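PDB 3CLK: transcription regulator from Lactobacillus plantarum WCFS1, which probably controls gene transcription as a dimeric DNA-binding regulator whose periplasmic-binding-protein-like domain is likely to sense a small effector molecule. Local coordinates for residues B[117-122]-B[232-237]; B[137-142]-B[166-171]; B[192-197]-B[224-229]; B[198-203]-B[215-220]. All blocks are in the same frame, centred on the assembly; numbering follows the deposited sequence.

Contact 1. Residues B[117-122]-B[232-237]; sequences TNLLIN and QLTSIS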
loop_
_atom_site.group_PDB
_atom_site.type_symbol
_atom_site.label_atom_id
_atom_site.label_comp_id
_atom_site.label_asym_id
_atom_site.label_seq_id
_atom_site.Cartn_x
_atom_site.Cartn_y
_atom_site.Cartn_z
ATOM N N THR B 117 9.624 12.832 19.005
ATOM C CA THR B 117 9.372 13.163 20.395
ATOM C C THR B 117 9.536 14.652 20.687
ATOM O O THR B 117 8.703 15.246 21.374
ATOM C CB THR B 117 10.294 12.340 21.312
ATOM O OG1 THR B 117 10.176 10.952 20.973
ATOM C CG2 THR B 117 9.902 12.532 22.767
ATOM N N ASN B 118 10.601 15.257 20.172
ATOM C CA ASN B 118 10.820 16.683 20.397
ATOM C C ASN B 118 9.717 17.518 19.764
ATOM O O ASN B 118 9.388 18.597 20.261
ATOM C CB ASN B 118 12.185 17.116 19.850
ATOM C CG ASN B 118 13.309 16.850 20.832
ATOM O OD1 ASN B 118 14.487 16.834 20.464
ATOM N ND2 ASN B 118 12.949 16.653 22.097
ATOM N N LEU B 119 9.147 17.026 18.668
ATOM C CA LEU B 119 8.070 17.748 18.000
ATOM C C LEU B 119 6.931 17.974 19.002
ATOM O O LEU B 119 6.346 19.064 19.058
ATOM C CB LEU B 119 7.576 16.956 16.781
ATOM C CG LEU B 119 6.642 17.668 15.789
ATOM C CD1 LEU B 119 6.595 16.898 14.476
ATOM C CD2 LEU B 119 5.245 17.808 16.394
ATOM N N LEU B 120 6.619 16.952 19.796
ATOM C CA LEU B 120 5.560 17.067 20.798
ATOM C C LEU B 120 6.050 17.893 21.992
ATOM O O LEU B 120 5.319 18.736 22.515
ATOM C CB LEU B 120 5.106 15.674 21.271
ATOM C CG LEU B 120 4.394 14.801 20.225
ATOM C CD1 LEU B 120 4.176 13.386 20.763
ATOM C CD2 LEU B 120 3.064 15.433 19.867
ATOM N N ILE B 121 7.289 17.656 22.418
ATOM C CA ILE B 121 7.850 18.397 23.543
ATOM C C ILE B 121 7.832 19.896 23.247
ATOM O O ILE B 121 7.485 20.701 24.113
ATOM C CB ILE B 121 9.303 17.962 23.848
ATOM C CG1 ILE B 121 9.315 16.544 24.430
ATOM C CG2 ILE B 121 9.938 18.932 24.838
ATOM C CD1 ILE B 121 10.712 15.914 24.500
ATOM N N ASN B 122 8.210 20.272 22.029
ATOM C CA ASN B 122 8.219 21.683 21.660
ATOM C C ASN B 122 6.809 22.270 21.558
ATOM O O ASN B 122 6.631 23.497 21.543
ATOM C CB ASN B 122 8.984 21.876 20.351
ATOM C CG ASN B 122 10.470 21.585 20.509
ATOM O OD1 ASN B 122 11.016 21.704 21.605
ATOM N ND2 ASN B 122 11.128 21.223 19.418
ATOM N N GLN B 232 -5.701 14.555 9.279
ATOM C CA GLN B 232 -4.522 14.079 8.570
ATOM C C GLN B 232 -3.364 14.052 9.562
ATOM O O GLN B 232 -3.190 14.975 10.358
ATOM C CB GLN B 232 -4.214 14.981 7.372
ATOM C CG GLN B 232 -5.333 14.960 6.343
ATOM C CD GLN B 232 -4.904 15.457 4.980
ATOM O OE1 GLN B 232 -4.352 16.550 4.846
ATOM N NE2 GLN B 232 -5.165 14.655 3.952
ATOM N N LEU B 233 -2.572 12.990 9.499
ATOM C CA LEU B 233 -1.465 12.780 10.427
ATOM C C LEU B 233 -0.168 13.554 10.232
ATOM O O LEU B 233 0.437 13.525 9.156
ATOM C CB LEU B 233 -1.125 11.289 10.473
ATOM C CG LEU B 233 -2.139 10.324 11.081
ATOM C CD1 LEU B 233 -1.854 8.904 10.589
ATOM C CD2 LEU B 233 -2.064 10.400 12.598
ATOM N N THR B 234 0.258 14.237 11.290
ATOM C CA THR B 234 1.512 14.959 11.261
ATOM C C THR B 234 2.520 13.831 11.346
ATOM O O THR B 234 2.289 12.832 12.039
ATOM C CB THR B 234 1.671 15.886 12.475
ATOM O OG1 THR B 234 0.806 17.012 12.314
ATOM C CG2 THR B 234 3.110 16.381 12.604
ATOM N N SER B 235 3.641 13.975 10.658
ATOM C CA SER B 235 4.600 12.891 10.671
ATOM C C SER B 235 6.042 13.298 10.508
ATOM O O SER B 235 6.359 14.441 10.171
ATOM C CB SER B 235 4.261 11.919 9.542
ATOM O OG SER B 235 4.435 12.550 8.278
ATOM N N ILE B 236 6.911 12.331 10.781
ATOM C CA ILE B 236 8.340 12.479 10.586
ATOM C C ILE B 236 8.432 11.635 9.329
ATOM O O ILE B 236 8.308 10.404 9.375
ATOM C CB ILE B 236 9.152 11.847 11.731
ATOM C CG1 ILE B 236 8.921 12.637 13.020
ATOM C CG2 ILE B 236 10.641 11.839 11.376
ATOM C CD1 ILE B 236 9.254 14.123 12.909
ATOM N N SER B 237 8.602 12.305 8.197
ATOM C CA SER B 237 8.632 11.626 6.915
ATOM C C SER B 237 10.014 11.186 6.491
ATOM O O SER B 237 10.982 11.933 6.630
ATOM C CB SER B 237 8.021 12.532 5.851
ATOM O OG SER B 237 6.741 12.963 6.276
#

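Contact 2. Residues B[137-142]-B[166-171]; sequences PYTGRK and GDYSYT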
loop_
_atom_site.group_PDB
_atom_site.type_symbol
_atom_site.label_atom_id
_atom_site.label_comp_id
_atom_site.label_asym_id
_atom_site.label_seq_id
_atom_site.Cartn_x
_atom_site.Cartn_y
_atom_site.Cartn_z
ATOM N N PRO B 137 14.766 -5.722 17.449
ATOM C CA PRO B 137 15.668 -5.451 16.324
ATOM C C PRO B 137 16.266 -4.038 16.299
ATOM O O PRO B 137 15.749 -3.117 16.936
ATOM C CB PRO B 137 14.795 -5.745 15.105
ATOM C CG PRO B 137 13.415 -5.440 15.585
ATOM C CD PRO B 137 13.406 -6.032 16.977
ATOM N N TYR B 138 17.362 -3.898 15.558
ATOM C CA TYR B 138 18.099 -2.646 15.391
ATOM C C TYR B 138 17.210 -1.419 15.172
ATOM O O TYR B 138 17.327 -0.424 15.880
ATOM C CB TYR B 138 19.052 -2.780 14.202
ATOM C CG TYR B 138 19.847 -1.533 13.902
ATOM C CD1 TYR B 138 21.108 -1.334 14.471
ATOM C CD2 TYR B 138 19.340 -0.548 13.055
ATOM C CE1 TYR B 138 21.845 -0.184 14.199
ATOM C CE2 TYR B 138 20.065 0.604 12.780
ATOM C CZ TYR B 138 21.312 0.776 13.353
ATOM O OH TYR B 138 22.032 1.904 13.072
ATOM N N THR B 139 16.345 -1.494 14.164
ATOM C CA THR B 139 15.435 -0.401 13.831
ATOM C C THR B 139 14.688 0.114 15.061
ATOM O O THR B 139 14.812 1.281 15.436
ATOM C CB THR B 139 14.393 -0.851 12.795
ATOM O OG1 THR B 139 15.054 -1.277 11.596
ATOM C CG2 THR B 139 13.449 0.296 12.464
ATOM N N GLY B 140 13.909 -0.769 15.674
ATOM C CA GLY B 140 13.140 -0.402 16.846
ATOM C C GLY B 140 13.977 0.054 18.018
ATOM O O GLY B 140 13.620 1.006 18.707
ATOM N N ARG B 141 15.090 -0.631 18.259
ATOM C CA ARG B 141 15.979 -0.263 19.356
ATOM C C ARG B 141 16.432 1.184 19.236
ATOM O O ARG B 141 16.398 1.932 20.210
ATOM C CB ARG B 141 17.213 -1.174 19.362
ATOM C CG ARG B 141 18.301 -0.793 20.367
ATOM C CD ARG B 141 17.820 -0.933 21.802
ATOM N NE ARG B 141 17.234 0.299 22.329
ATOM C CZ ARG B 141 16.213 0.335 23.181
ATOM N NH1 ARG B 141 15.653 -0.798 23.601
ATOM N NH2 ARG B 141 15.759 1.497 23.623
ATOM N N LYS B 142 16.851 1.571 18.033
ATOM C CA LYS B 142 17.338 2.924 17.793
ATOM C C LYS B 142 16.258 3.992 17.935
ATOM O O LYS B 142 16.472 5.013 18.580
ATOM C CB LYS B 142 17.980 3.006 16.406
ATOM C CG LYS B 142 19.093 1.989 16.197
ATOM C CD LYS B 142 20.151 2.081 17.287
ATOM C CE LYS B 142 21.185 3.147 16.983
ATOM N NZ LYS B 142 22.068 2.752 15.847
ATOM N N GLY B 166 4.843 -3.354 19.682
ATOM C CA GLY B 166 3.941 -3.870 18.679
ATOM C C GLY B 166 4.772 -4.301 17.501
ATOM O O GLY B 166 5.984 -4.499 17.623
ATOM N N ASP B 167 4.134 -4.415 16.348
ATOM C CA ASP B 167 4.816 -4.856 15.147
ATOM C C ASP B 167 4.589 -3.911 13.981
ATOM O O ASP B 167 4.487 -4.354 12.834
ATOM C CB ASP B 167 4.324 -6.254 14.764
ATOM C CG ASP B 167 2.814 -6.316 14.630
ATOM O OD1 ASP B 167 2.196 -5.244 14.485
ATOM O OD2 ASP B 167 2.248 -7.426 14.661
ATOM N N TYR B 168 4.497 -2.616 14.271
ATOM C CA TYR B 168 4.297 -1.610 13.229
ATOM C C TYR B 168 2.998 -1.738 12.439
ATOM O O TYR B 168 2.824 -1.055 11.436
ATOM C CB TYR B 168 5.448 -1.638 12.223
ATOM C CG TYR B 168 6.812 -1.419 12.821
ATOM C CD1 TYR B 168 7.605 -2.498 13.215
ATOM C CD2 TYR B 168 7.314 -0.131 12.998
ATOM C CE1 TYR B 168 8.872 -2.294 13.771
ATOM C CE2 TYR B 168 8.571 0.080 13.555
ATOM C CZ TYR B 168 9.346 -1.004 13.939
ATOM O OH TYR B 168 10.593 -0.784 14.490
ATOM N N SER B 169 2.081 -2.586 12.884
ATOM C CA SER B 169 0.835 -2.764 12.150
ATOM C C SER B 169 -0.304 -1.882 12.661
ATOM O O SER B 169 -0.186 -1.213 13.683
ATOM C CB SER B 169 0.392 -4.225 12.224
ATOM O OG SER B 169 0.011 -4.561 13.550
ATOM N N TYR B 170 -1.408 -1.888 11.927
ATOM C CA TYR B 170 -2.588 -1.129 12.304
ATOM C C TYR B 170 -3.139 -1.702 13.614
ATOM O O TYR B 170 -3.499 -0.958 14.529
ATOM C CB TYR B 170 -3.641 -1.247 11.207
ATOM C CG TYR B 170 -4.981 -0.660 11.568
ATOM C CD1 TYR B 170 -5.236 0.698 11.398
ATOM C CD2 TYR B 170 -6.011 -1.472 12.043
ATOM C CE1 TYR B 170 -6.490 1.235 11.681
ATOM C CE2 TYR B 170 -7.269 -0.941 12.331
ATOM C CZ TYR B 170 -7.498 0.410 12.145
ATOM O OH TYR B 170 -8.743 0.932 12.415
ATOM N N THR B 171 -3.190 -3.029 13.707
ATOM C CA THR B 171 -3.697 -3.684 14.909
ATOM C C THR B 171 -2.908 -3.317 16.168
ATOM O O THR B 171 -3.489 -3.093 17.227
ATOM C CB THR B 171 -3.698 -5.219 14.749
ATOM O OG1 THR B 171 -4.608 -5.584 13.702
ATOM C CG2 THR B 171 -4.138 -5.893 16.047
#

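Contact 3. Residues B[192-197]-B[224-229]; sequences ASDMTA and EMCKIT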
loop_
_atom_site.group_PDB
_atom_site.type_symbol
_atom_site.label_atom_id
_atom_site.label_comp_id
_atom_site.label_asym_id
_atom_site.label_seq_id
_atom_site.Cartn_x
_atom_site.Cartn_y
_atom_site.Cartn_z
ATOM N N ALA B 192 4.654 4.067 15.682
ATOM C CA ALA B 192 5.757 3.373 15.026
ATOM C C ALA B 192 5.692 3.434 13.508
ATOM O O ALA B 192 6.706 3.276 12.840
ATOM C CB ALA B 192 5.791 1.899 15.485
ATOM N N SER B 193 4.495 3.656 12.967
ATOM C CA SER B 193 4.297 3.714 11.523
ATOM C C SER B 193 2.961 4.392 11.222
ATOM O O SER B 193 2.142 4.592 12.125
ATOM C CB SER B 193 4.279 2.295 10.931
ATOM O OG SER B 193 3.047 1.640 11.205
ATOM N N ASP B 194 2.735 4.728 9.954
ATOM C CA ASP B 194 1.485 5.377 9.578
ATOM C C ASP B 194 0.285 4.476 9.863
ATOM O O ASP B 194 -0.737 4.951 10.342
ATOM C CB ASP B 194 1.469 5.767 8.094
ATOM C CG ASP B 194 2.593 6.712 7.708
ATOM O OD1 ASP B 194 3.106 7.477 8.563
ATOM O OD2 ASP B 194 2.946 6.708 6.516
HETATM N N MSE B 195 0.393 3.181 9.553
HETATM C CA MSE B 195 -0.720 2.266 9.810
HETATM C C MSE B 195 -0.952 2.147 11.320
HETATM O O MSE B 195 -2.088 2.016 11.778
HETATM C CB MSE B 195 -0.446 0.868 9.229
HETATM C CG MSE B 195 -0.458 0.797 7.711
HETATM SE SE MSE B 195 -2.157 1.440 7.022
HETATM C CE MSE B 195 -3.346 0.210 7.910
ATOM N N THR B 196 0.127 2.163 12.093
ATOM C CA THR B 196 -0.005 2.080 13.545
ATOM C C THR B 196 -0.725 3.343 14.031
ATOM O O THR B 196 -1.611 3.284 14.886
ATOM C CB THR B 196 1.388 1.932 14.217
ATOM O OG1 THR B 196 1.922 0.635 13.907
ATOM C CG2 THR B 196 1.281 2.071 15.751
ATOM N N ALA B 197 -0.369 4.486 13.456
ATOM C CA ALA B 197 -0.996 5.746 13.836
ATOM C C ALA B 197 -2.493 5.733 13.545
ATOM O O ALA B 197 -3.289 6.277 14.309
ATOM C CB ALA B 197 -0.337 6.892 13.088
ATOM N N GLU B 224 1.477 8.222 1.911
ATOM C CA GLU B 224 0.143 8.711 1.562
ATOM C C GLU B 224 -0.892 8.423 2.651
ATOM O O GLU B 224 -1.850 9.176 2.817
ATOM C CB GLU B 224 -0.323 8.105 0.227
ATOM C CG GLU B 224 -1.753 8.501 -0.166
ATOM C CD GLU B 224 -2.078 8.228 -1.634
ATOM O OE1 GLU B 224 -1.928 7.070 -2.082
ATOM O OE2 GLU B 224 -2.491 9.177 -2.336
HETATM N N MSE B 225 -0.696 7.341 3.394
HETATM C CA MSE B 225 -1.617 6.987 4.468
HETATM C C MSE B 225 -1.861 8.135 5.457
HETATM O O MSE B 225 -2.900 8.162 6.120
HETATM C CB MSE B 225 -1.105 5.757 5.225
HETATM C CG MSE B 225 -1.071 4.487 4.395
HETATM SE SE MSE B 225 -2.811 3.936 3.740
HETATM C CE MSE B 225 -2.593 2.034 3.925
ATOM N N CYS B 226 -0.923 9.076 5.558
ATOM C CA CYS B 226 -1.081 10.209 6.476
ATOM C C CYS B 226 -2.079 11.256 5.989
ATOM O O CYS B 226 -2.604 12.034 6.784
ATOM C CB CYS B 226 0.260 10.907 6.725
ATOM S SG CYS B 226 1.431 9.950 7.708
ATOM N N LYS B 227 -2.334 11.274 4.684
ATOM C CA LYS B 227 -3.254 12.240 4.092
ATOM C C LYS B 227 -4.667 11.712 3.871
ATOM O O LYS B 227 -5.509 12.418 3.317
ATOM C CB LYS B 227 -2.683 12.750 2.761
ATOM C CG LYS B 227 -1.628 13.841 2.919
ATOM C CD LYS B 227 -2.281 15.220 3.077
ATOM C CE LYS B 227 -1.324 16.258 3.669
ATOM N NZ LYS B 227 -0.025 16.369 2.944
ATOM N N ILE B 228 -4.942 10.489 4.314
ATOM C CA ILE B 228 -6.270 9.910 4.124
ATOM C C ILE B 228 -7.101 9.778 5.397
ATOM O O ILE B 228 -8.282 9.444 5.333
ATOM C CB ILE B 228 -6.193 8.515 3.467
ATOM C CG1 ILE B 228 -5.575 7.514 4.443
ATOM C CG2 ILE B 228 -5.382 8.597 2.178
ATOM C CD1 ILE B 228 -5.619 6.078 3.960
ATOM N N THR B 229 -6.492 10.019 6.553
ATOM C CA THR B 229 -7.239 9.929 7.801
ATOM C C THR B 229 -7.733 11.313 8.196
ATOM O O THR B 229 -7.237 12.320 7.701
ATOM C CB THR B 229 -6.371 9.383 8.949
ATOM O OG1 THR B 229 -5.231 10.235 9.135
ATOM C CG2 THR B 229 -5.900 7.978 8.631
#

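Contact 4. Residues B[198-203]-B[215-220]; sequences IGILNQ and LSIVSI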
loop_
_atom_site.group_PDB
_atom_site.type_symbol
_atom_site.label_atom_id
_atom_site.label_comp_id
_atom_site.label_asym_id
_atom_site.label_seq_id
_atom_site.Cartn_x
_atom_site.Cartn_y
_atom_site.Cartn_z
ATOM N N ILE B 198 -2.891 5.111 12.446
ATOM C CA ILE B 198 -4.304 5.086 12.129
ATOM C C ILE B 198 -5.042 4.251 13.175
ATOM O O ILE B 198 -6.135 4.619 13.593
ATOM C CB ILE B 198 -4.552 4.551 10.701
ATOM C CG1 ILE B 198 -3.821 5.433 9.684
ATOM C CG2 ILE B 198 -6.048 4.600 10.370
ATOM C CD1 ILE B 198 -4.020 4.994 8.252
ATOM N N GLY B 199 -4.430 3.151 13.621
ATOM C CA GLY B 199 -5.060 2.316 14.636
ATOM C C GLY B 199 -5.216 3.084 15.944
ATOM O O GLY B 199 -6.251 3.014 16.616
ATOM N N ILE B 200 -4.178 3.823 16.314
ATOM C CA ILE B 200 -4.211 4.630 17.529
ATOM C C ILE B 200 -5.333 5.651 17.388
ATOM O O ILE B 200 -6.149 5.833 18.294
ATOM C CB ILE B 200 -2.889 5.405 17.723
ATOM C CG1 ILE B 200 -1.751 4.429 18.015
ATOM C CG2 ILE B 200 -3.036 6.433 18.860
ATOM C CD1 ILE B 200 -0.374 5.068 17.982
ATOM N N LEU B 201 -5.356 6.309 16.233
ATOM C CA LEU B 201 -6.340 7.338 15.919
ATOM C C LEU B 201 -7.774 6.848 16.023
ATOM O O LEU B 201 -8.633 7.513 16.624
ATOM C CB LEU B 201 -6.096 7.865 14.500
ATOM C CG LEU B 201 -6.751 9.188 14.073
ATOM C CD1 LEU B 201 -6.388 9.507 12.613
ATOM C CD2 LEU B 201 -8.243 9.096 14.216
ATOM N N ASN B 202 -8.047 5.702 15.410
ATOM C CA ASN B 202 -9.389 5.153 15.434
ATOM C C ASN B 202 -9.781 4.667 16.828
ATOM O O ASN B 202 -10.917 4.880 17.248
ATOM C CB ASN B 202 -9.526 4.010 14.417
ATOM C CG ASN B 202 -9.537 4.505 12.972
ATOM O OD1 ASN B 202 -9.757 5.692 12.708
ATOM N ND2 ASN B 202 -9.317 3.595 12.033
ATOM N N GLN B 203 -8.859 4.018 17.544
ATOM C CA GLN B 203 -9.184 3.532 18.884
ATOM C C GLN B 203 -9.418 4.696 19.832
ATOM O O GLN B 203 -10.316 4.646 20.670
ATOM C CB GLN B 203 -8.084 2.630 19.457
ATOM C CG GLN B 203 -8.479 2.001 20.813
ATOM C CD GLN B 203 -9.743 1.150 20.717
ATOM O OE1 GLN B 203 -10.586 1.149 21.620
ATOM N NE2 GLN B 203 -9.873 0.419 19.624
ATOM N N LEU B 215 -5.568 14.861 22.506
ATOM C CA LEU B 215 -4.514 13.896 22.220
ATOM C C LEU B 215 -3.815 14.208 20.891
ATOM O O LEU B 215 -4.457 14.292 19.848
ATOM C CB LEU B 215 -5.075 12.468 22.178
ATOM C CG LEU B 215 -4.054 11.380 21.819
ATOM C CD1 LEU B 215 -2.952 11.337 22.883
ATOM C CD2 LEU B 215 -4.741 10.026 21.704
ATOM N N SER B 216 -2.501 14.395 20.943
ATOM C CA SER B 216 -1.723 14.656 19.737
ATOM C C SER B 216 -1.092 13.338 19.299
ATOM O O SER B 216 -0.702 12.524 20.139
ATOM C CB SER B 216 -0.604 15.673 20.005
ATOM O OG SER B 216 -1.093 17.003 20.087
ATOM N N ILE B 217 -0.990 13.138 17.989
ATOM C CA ILE B 217 -0.380 11.927 17.445
ATOM C C ILE B 217 0.627 12.297 16.370
ATOM O O ILE B 217 0.317 13.082 15.483
ATOM C CB ILE B 217 -1.424 10.985 16.794
ATOM C CG1 ILE B 217 -2.421 10.489 17.842
ATOM C CG2 ILE B 217 -0.706 9.814 16.122
ATOM C CD1 ILE B 217 -3.548 9.647 17.264
ATOM N N VAL B 218 1.833 11.736 16.465
ATOM C CA VAL B 218 2.887 11.960 15.479
ATOM C C VAL B 218 3.216 10.600 14.853
ATOM O O VAL B 218 3.583 9.646 15.553
ATOM C CB VAL B 218 4.173 12.529 16.120
ATOM C CG1 VAL B 218 5.277 12.600 15.080
ATOM C CG2 VAL B 218 3.899 13.930 16.688
ATOM N N SER B 219 3.091 10.515 13.533
ATOM C CA SER B 219 3.354 9.274 12.829
ATOM C C SER B 219 4.771 9.227 12.261
ATOM O O SER B 219 5.355 10.258 11.933
ATOM C CB SER B 219 2.333 9.111 11.692
ATOM O OG SER B 219 2.515 7.893 11.002
ATOM N N ILE B 220 5.332 8.027 12.172
ATOM C CA ILE B 220 6.663 7.859 11.594
ATOM C C ILE B 220 6.451 7.202 10.236
ATOM O O ILE B 220 5.706 6.230 10.131
ATOM C CB ILE B 220 7.567 6.948 12.452
ATOM C CG1 ILE B 220 7.924 7.655 13.762
ATOM C CG2 ILE B 220 8.866 6.624 11.701
ATOM C CD1 ILE B 220 8.602 6.730 14.765
#

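Contact 1. Residues B[117-122]-B[232-237]
Leu119 reaches down from helix 109-121 onto strand 234-237 and touches two of its residues with a single methyl. CD1 of Leu119 lies 4.0 Å from CG2 of Thr234 and 4.2 Å from CD1 of Ile236, so one leucine branch settles between two side chains placed two positions apart on the strand. With CG of the leucine anti to the backbone N (chi1 -168°), the CD1 methyl reaches the strand. Thr234 answers with its methyl only. It is apolar toward the helix, while its hydroxyl bonds to the chain that follows strand 271-273, chiefly to the backbone N of Arg275. Ile236 uses the far end of its longer branch, bent at chi2 (-56°), and its side chain runs past that of Leu119 in the opposite sense. This is helix-on-sheet packing in the alpha/beta fold of periplasmic-binding-protein-like domains, where alternate strand residues face the covering helix. Ser235, between the two, has its CB on the other side, and its OG is 3.1 Å from OG of Ser237 in a hydrogen bond that either hydroxyl could donate. Pro272 of strand 271-273 touches both Leu119 and Ile236 and extends the apolar patch over the next strand. One residue further along the helix, Leu120 packs instead on Ser216 and Val218 of strand 216-219.

Contact 2. Residues B[137-142]-B[166-171]
The phenol ring of Tyr168 meets helix 138-153 by its hydroxyl end, with neither face turned against residues 137-142. Its OH lies 3.5 Å from CA of Gly140 and 3.7 Å from CG2 of Thr139, coming up against the first turn of the helix where a glycine leaves the backbone uncovered. CG2 of Thr139 is anti to its backbone N (chi1 -60° for OG1), which brings the methyl rather than the hydroxyl to the phenol oxygen. A second ring, that of Tyr138, carries CG of Lys142 on one face, 3.7 Å above the plane and over its centre; NZ of the same lysine makes a weak hydrogen bond to OH of Tyr138. Tyr168 itself has a left-handed backbone conformation (phi 62°). It follows Asp167, whose OD1 accepts from N of Ser169 at 3.1 Å in an Asx turn, the carboxylate being met on its anti side and somewhat out of its plane. Ser169 in turn is the N-cap of helix 170-180. The contact thus joins the first turn of helix 138-153 to the loop that leads into helix 170-180, within the periplasmic-binding-protein-like domain. Ile133, Asp134 and Ala192 in adjoining loops also pack on Tyr168, while Thr139 and Lys142 touch Asp109 at the start of helix 109-121.

Contact 3. Residues B[192-197]-B[224-229]
At the N-terminal end of helix 194-206, in the alpha/beta fold of the periplasmic-binding-protein-like domain, the first turn packs on the loop that joins strands 216-219 and 234-237. Asp194 leads: its CB is 3.9 Å from CB of Met225, and OD1 comes within 3.1 Å of SG of Cys226. The carboxylate is buried but well provided for. OD1 takes bonds from the hydroxyl of Ser219 and N of Gly222, and OD2 from N of Thr223. It so links the helix start to the end of strand 216-219 and the loop after it; these donors would probably favour its charged form. Ser193 caps the same helix, its OG accepting from N of Thr196 at 3.1 Å (angle 157°). Alongside, two selenomethionines cross, both chains bent at chi2 (-57° in Met195, -61° in Met225). SE of Met195 lies 3.2 Å from CE of Met225, close enough that the exact placing of that methyl is doubtful. Met225 also packs on Met225 of the second subunit, and Met195 on Ile228 of that subunit, so this pair lies at the dimer interface. On the intrachain side Tyr170 of helix 170-180 touches Met195, and Leu233, leading into strand 234-237, touches Ala197.

Contact 4. Residues B[198-203]-B[215-220]
Ile217 holds its longer branch fully extended, CG1 anti to the carbonyl carbon (chi1 -63°) and CD1 carried on in line by chi2 of 175°, so that the terminal methyl projects from strand 216-219 into the underside of helix 194-206. The two elements are the helix and the second strand of a beta-alpha-beta unit that starts with strand 188-191, a recurring unit of the periplasmic-binding-protein-like fold, and the contact closes the helix onto the strand that follows it. Ile200 meets Ile217 with its short branch: CG2 of Ile200 is 3.6 Å from CD1 of Ile217. CG2 of Ile200, anti to its backbone N, makes this touch; the residue also rests on Ile189 and Ala191 of strand 188-191, so it bridges two adjacent strands. Leu201 contributes the root of its side chain, its CB being 4.2 Å from the same Ile217 methyl, while the residue also packs on Thr229. All three residues are buried and every contact is apolar. Val218, the next strand residue, faces the other way and packs on Ala116 and Leu120 of helix 109-121, so the sheet is covered by a helix on both faces. On the side of helix 194-206 turned from the sheet, toward the second subunit, ND2 of Asn202 bonds to OH of Tyr170 and to O of Ile228 of the second subunit. Under the helix, the CD1 methyl of Ile217 comes 3.9 Å from CA of Leu201, touching the helix backbone itself.

All four contacts lie in one periplasmic-binding-protein-like domain. Contacts 1 and 4 share its mixed sheet, joined by two backbone bonds, Ile236 N to Ser219 O at 2.8 Å and Thr234 O to Ser219 N at 2.9 Å; their helices cover opposite faces. Contacts 3 and 4 use the same helix, with centres about 8 Å apart, and both reach the second subunit. Contact 2 joins contact 3 through Tyr168 O and Ser193 OG, 2.7 Å apart, but stays about 9 Å from contact 1 at the nearest atoms. Contacts 2 and 3 involve the starts of helices, the end that, as in LacI-type relatives, probably faces the effector cleft.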